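Putative rRNA methylase (Clostridium thermocellum ATCC 27405, PDB 3EEY) binds S-adenosylmethionine and is probably a methyltransferase that may act on ribosomal RNA. Local coordinates at residues V97-G102 with S123-L128. Numbering follows the deposited sequence. Where two conformers were deposited one is given.
Sequences VMFNLG and SKAMEL. With SAM (S-adenosylmethionine), chain K.
Ala-125 lays its single methyl, CB, over the branched end of Val-97, where a helix rests on the central sheet of a Rossmann-like methyltransferase fold. The strand is 94-101, an inner parallel strand paired with 25-28 and 133-139, and helix 115-128 belongs to the connection leading from it to strand 133-139, a beta-alpha-beta crossover. Both valine methyls meet the alanine: CG2 is 3.8 Å from Ala-125 CB and CG1 is 4.1 Å from it. That double contact follows from the first torsion of Val-97 (chi1 -168°), which sets CG1 opposite the backbone N and CG2 opposite the carbonyl carbon, so that both branches face the alanine methyl from the same side. Two residues along the same strand, Phe-99 adds a looser contact: its CE2 lies 4.2 Å from Ala-125 CB, and the methyl approaches the ring at its edge, near the ring plane, which excludes a CH-pi contact over the face. The Phe-99 side chain also touches Ala-121 and Leu-122 of the same helix, and its ring meets that of His-83, a residue of the S-adenosylmethionine site, with the two planes about 60° apart. The contact is modest, 98 Å² buried over both segments, with the CA atoms of Val-97 and Ala-125 6.8 Å apart. Alternation along the strand turns Met-98 and Asn-100 to the opposite face, against helix 35-44. The C-terminal end of the strand reaches the cofactor, where Asn-100 O lies 3.4 Å from the methyl carbon CE of S-adenosylmethionine.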
ATOM      1  N   VAL A  97      -4.497 -16.459  -1.937  1.00 38.21           N
ATOM      2  CA  VAL A  97      -3.818 -16.925  -3.145  1.00 33.66           C
ATOM      3  C   VAL A  97      -2.654 -15.976  -3.419  1.00 35.68           C
ATOM      4  O   VAL A  97      -2.816 -14.766  -3.363  1.00 41.05           O
ATOM      5  CB  VAL A  97      -4.757 -16.982  -4.386  1.00 36.38           C
ATOM      6  CG1 VAL A  97      -4.101 -17.741  -5.537  1.00 25.31           C
ATOM      7  CG2 VAL A  97      -6.080 -17.644  -4.060  1.00 32.40           C
ATOM      8  N   MET A  98      -1.480 -16.525  -3.703  1.00 38.01           N
ATOM      9  CA  MET A  98      -0.325 -15.706  -4.028  1.00 29.72           C
ATOM     10  C   MET A  98       0.054 -15.866  -5.502  1.00 32.67           C
ATOM     11  O   MET A  98       0.230 -16.983  -5.991  1.00 38.40           O
ATOM     12  CB  MET A  98       0.870 -16.023  -3.110  1.00 31.01           C
ATOM     13  CG  MET A  98       0.642 -15.773  -1.612  1.00 27.98           C
ATOM     14  SD  MET A  98       2.105 -16.094  -0.574  1.00 20.11           S
ATOM     15  CE  MET A  98       2.996 -14.569  -0.636  1.00 20.89           C
ATOM     16  N   PHE A  99       0.153 -14.741  -6.205  1.00 37.25           N
ATOM     17  CA  PHE A  99       0.684 -14.703  -7.574  1.00 28.05           C
ATOM     18  C   PHE A  99       1.999 -13.956  -7.592  1.00 22.90           C
ATOM     19  O   PHE A  99       2.130 -12.869  -7.010  1.00 25.01           O
ATOM     20  CB  PHE A  99      -0.282 -13.991  -8.522  1.00 30.26           C
ATOM     21  CG  PHE A  99      -1.481 -14.795  -8.883  1.00 24.53           C
ATOM     22  CD1 PHE A  99      -1.481 -15.588 -10.023  1.00 22.02           C
ATOM     23  CD2 PHE A  99      -2.615 -14.759  -8.094  1.00 25.19           C
ATOM     24  CE1 PHE A  99      -2.596 -16.326 -10.362  1.00 28.26           C
ATOM     25  CE2 PHE A  99      -3.737 -15.491  -8.427  1.00 26.03           C
ATOM     26  CZ  PHE A  99      -3.731 -16.280  -9.550  1.00 20.23           C
ATOM     27  N   ASN A 100       2.974 -14.540  -8.268  1.00 30.54           N
ATOM     28  CA  ASN A 100       4.258 -13.899  -8.486  1.00 35.71           C
ATOM     29  C   ASN A 100       4.557 -13.967  -9.982  1.00 37.33           C
ATOM     30  O   ASN A 100       4.926 -15.016 -10.496  1.00 48.36           O
ATOM     31  CB  ASN A 100       5.314 -14.626  -7.660  1.00 44.54           C
ATOM     32  CG  ASN A 100       6.417 -13.720  -7.195  1.00 48.18           C
ATOM     33  OD1 ASN A 100       7.357 -13.452  -7.934  1.00 61.08           O
ATOM     34  ND2 ASN A 100       6.316 -13.246  -5.956  1.00 52.03           N
ATOM     35  N   LEU A 101       4.371 -12.853 -10.682  1.00 41.80           N
ATOM     36  CA  LEU A 101       4.309 -12.861 -12.145  1.00 38.11           C
ATOM     37  C   LEU A 101       5.642 -12.605 -12.833  1.00 48.79           C
ATOM     38  O   LEU A 101       6.312 -11.624 -12.546  1.00 57.66           O
ATOM     39  CB  LEU A 101       3.282 -11.836 -12.640  1.00 36.63           C
ATOM     40  CG  LEU A 101       1.838 -11.939 -12.151  1.00 26.66           C
ATOM     41  CD1 LEU A 101       0.996 -10.940 -12.930  1.00 38.39           C
ATOM     42  CD2 LEU A 101       1.318 -13.346 -12.347  1.00 24.46           C
ATOM     43  N   GLY A 102       5.993 -13.482 -13.769  1.00 59.37           N
ATOM     44  CA  GLY A 102       7.236 -13.379 -14.538  1.00 64.56           C
ATOM     45  C   GLY A 102       7.781 -14.756 -14.872  1.00 69.78           C
ATOM     46  O   GLY A 102       7.017 -15.714 -14.984  1.00 69.34           O
ATOM     47  N   SER A 123      -9.564 -14.776 -12.069  1.00 33.53           N
ATOM     48  CA  SER A 123     -11.021 -14.995 -11.988  1.00 40.66           C
ATOM     49  C   SER A 123     -11.360 -16.220 -11.146  1.00 40.00           C
ATOM     50  O   SER A 123     -12.278 -16.173 -10.324  1.00 44.04           O
ATOM     51  CB  SER A 123     -11.639 -15.175 -13.377  1.00 34.88           C
ATOM     52  OG  SER A 123     -11.028 -14.316 -14.322  1.00 56.59           O
ATOM     53  N   LYS A 124     -10.617 -17.307 -11.366  1.00 42.27           N
ATOM     54  CA  LYS A 124     -10.809 -18.563 -10.639  1.00 38.35           C
ATOM     55  C   LYS A 124     -10.500 -18.383  -9.160  1.00 42.22           C
ATOM     56  O   LYS A 124     -11.254 -18.849  -8.303  1.00 42.43           O
ATOM     57  CB  LYS A 124      -9.940 -19.690 -11.228  1.00 45.02           C
ATOM     58  CG  LYS A 124     -10.241 -20.101 -12.679  1.00 44.13           C
ATOM     59  CD  LYS A 124     -11.738 -20.246 -12.957  1.00 61.16           C
ATOM     60  CE  LYS A 124     -12.053 -21.032 -14.233  1.00 62.59           C
ATOM     61  NZ  LYS A 124     -10.941 -21.101 -15.223  1.00 74.73           N
ATOM     62  N   ALA A 125      -9.398 -17.696  -8.872  1.00 40.83           N
ATOM     63  CA  ALA A 125      -8.998 -17.400  -7.501  1.00 33.44           C
ATOM     64  C   ALA A 125     -10.019 -16.509  -6.804  1.00 39.15           C
ATOM     65  O   ALA A 125     -10.323 -16.728  -5.633  1.00 33.66           O
ATOM     66  CB  ALA A 125      -7.624 -16.760  -7.470  1.00 33.28           C
ATOM     67  N   MET A 126     -10.539 -15.509  -7.524  1.00 42.72           N
ATOM     68  CA  MET A 126     -11.567 -14.610  -6.977  1.00 40.19           C
ATOM     69  C   MET A 126     -12.868 -15.352  -6.646  1.00 42.37           C
ATOM     70  O   MET A 126     -13.508 -15.045  -5.644  1.00 50.36           O
ATOM     71  CB  MET A 126     -11.821 -13.400  -7.895  1.00 41.78           C
ATOM     72  CG  MET A 126     -10.868 -12.217  -7.682  1.00 45.10           C
ATOM     73  SD  MET A 126     -11.173 -10.698  -8.634  1.00 27.58           S
ATOM     74  CE  MET A 126     -10.466 -11.148 -10.207  1.00 30.49           C
ATOM     75  N   GLU A 127     -13.243 -16.323  -7.481  1.00 44.17           N
ATOM     76  CA  GLU A 127     -14.397 -17.188  -7.219  0.50 41.89           C
ATOM     77  C   GLU A 127     -14.170 -18.079  -5.995  1.00 40.72           C
ATOM     78  O   GLU A 127     -15.058 -18.239  -5.157  1.00 39.92           O
ATOM     79  CB  GLU A 127     -14.706 -18.056  -8.444  0.50 44.16           C
ATOM     80  CG  GLU A 127     -15.573 -17.372  -9.501  0.50 46.86           C
ATOM     81  CD  GLU A 127     -15.390 -17.947 -10.899  0.50 56.03           C
ATOM     82  OE1 GLU A 127     -15.064 -19.152 -11.030  0.50 47.43           O
ATOM     83  OE2 GLU A 127     -15.579 -17.183 -11.874  0.50 54.55           O
ATOM     84  N   LEU A 128     -12.967 -18.651  -5.906  1.00 39.54           N
ATOM     85  CA  LEU A 128     -12.597 -19.583  -4.834  1.00 40.85           C
ATOM     86  C   LEU A 128     -12.391 -18.941  -3.468  1.00 40.36           C
ATOM     87  O   LEU A 128     -12.422 -19.637  -2.459  1.00 49.16           O
ATOM     88  CB  LEU A 128     -11.339 -20.371  -5.230  1.00 43.53           C
ATOM     89  CG  LEU A 128     -11.506 -21.586  -6.151  1.00 45.62           C
ATOM     90  CD1 LEU A 128     -10.161 -22.070  -6.653  1.00 39.16           C
ATOM     91  CD2 LEU A 128     -12.249 -22.715  -5.440  1.00 54.79           C
TER
HETATM   92  N   SAM K 300       6.987 -17.504  -6.050  1.00 55.01           N
HETATM   93  CA  SAM K 300       8.093 -18.039  -6.907  1.00 64.02           C
HETATM   94  C   SAM K 300       9.354 -18.347  -6.096  1.00 62.82           C
HETATM   95  O   SAM K 300      10.465 -18.458  -6.625  1.00 62.55           O
HETATM   96  OXT SAM K 300       9.280 -18.507  -4.878  1.00 68.37           O
HETATM   97  CB  SAM K 300       8.366 -17.100  -8.076  1.00 60.84           C
HETATM   98  CG  SAM K 300       7.433 -17.351  -9.257  1.00 54.72           C
HETATM   99  SD  SAM K 300       8.204 -17.049 -10.870  1.00 40.18           S
HETATM  100  CE  SAM K 300       8.281 -15.236 -10.863  1.00 61.42           C
HETATM  101  C5' SAM K 300       6.809 -17.410 -11.971  1.00 51.26           C
HETATM  102  C4' SAM K 300       6.521 -18.914 -12.004  1.00 50.71           C
HETATM  103  O4' SAM K 300       5.234 -19.177 -12.530  1.00 46.78           O
HETATM  104  C3' SAM K 300       7.523 -19.680 -12.866  1.00 52.41           C
HETATM  105  O3' SAM K 300       8.039 -20.748 -12.106  1.00 47.92           O
HETATM  106  C2' SAM K 300       6.714 -20.188 -14.044  1.00 53.28           C
HETATM  107  O2' SAM K 300       7.155 -21.445 -14.520  1.00 46.74           O
HETATM  108  C1' SAM K 300       5.316 -20.258 -13.439  1.00 44.92           C
HETATM  109  N9  SAM K 300       4.231 -20.196 -14.438  1.00 44.64           N
HETATM  110  C8  SAM K 300       4.253 -19.654 -15.702  1.00 39.33           C
HETATM  111  N7  SAM K 300       3.030 -19.830 -16.261  1.00 41.58           N
HETATM  112  C5  SAM K 300       2.238 -20.475 -15.369  1.00 36.22           C
HETATM  113  C6  SAM K 300       0.917 -20.910 -15.406  1.00 31.10           C
HETATM  114  N6  SAM K 300       0.142 -20.715 -16.470  1.00 42.74           N
HETATM  115  N1  SAM K 300       0.403 -21.564 -14.308  1.00 46.60           N
HETATM  116  C2  SAM K 300       1.161 -21.797 -13.181  1.00 30.90           C
HETATM  117  N3  SAM K 300       2.459 -21.355 -13.150  1.00 39.95           N
HETATM  118  C4  SAM K 300       2.987 -20.712 -14.223  1.00 33.83           C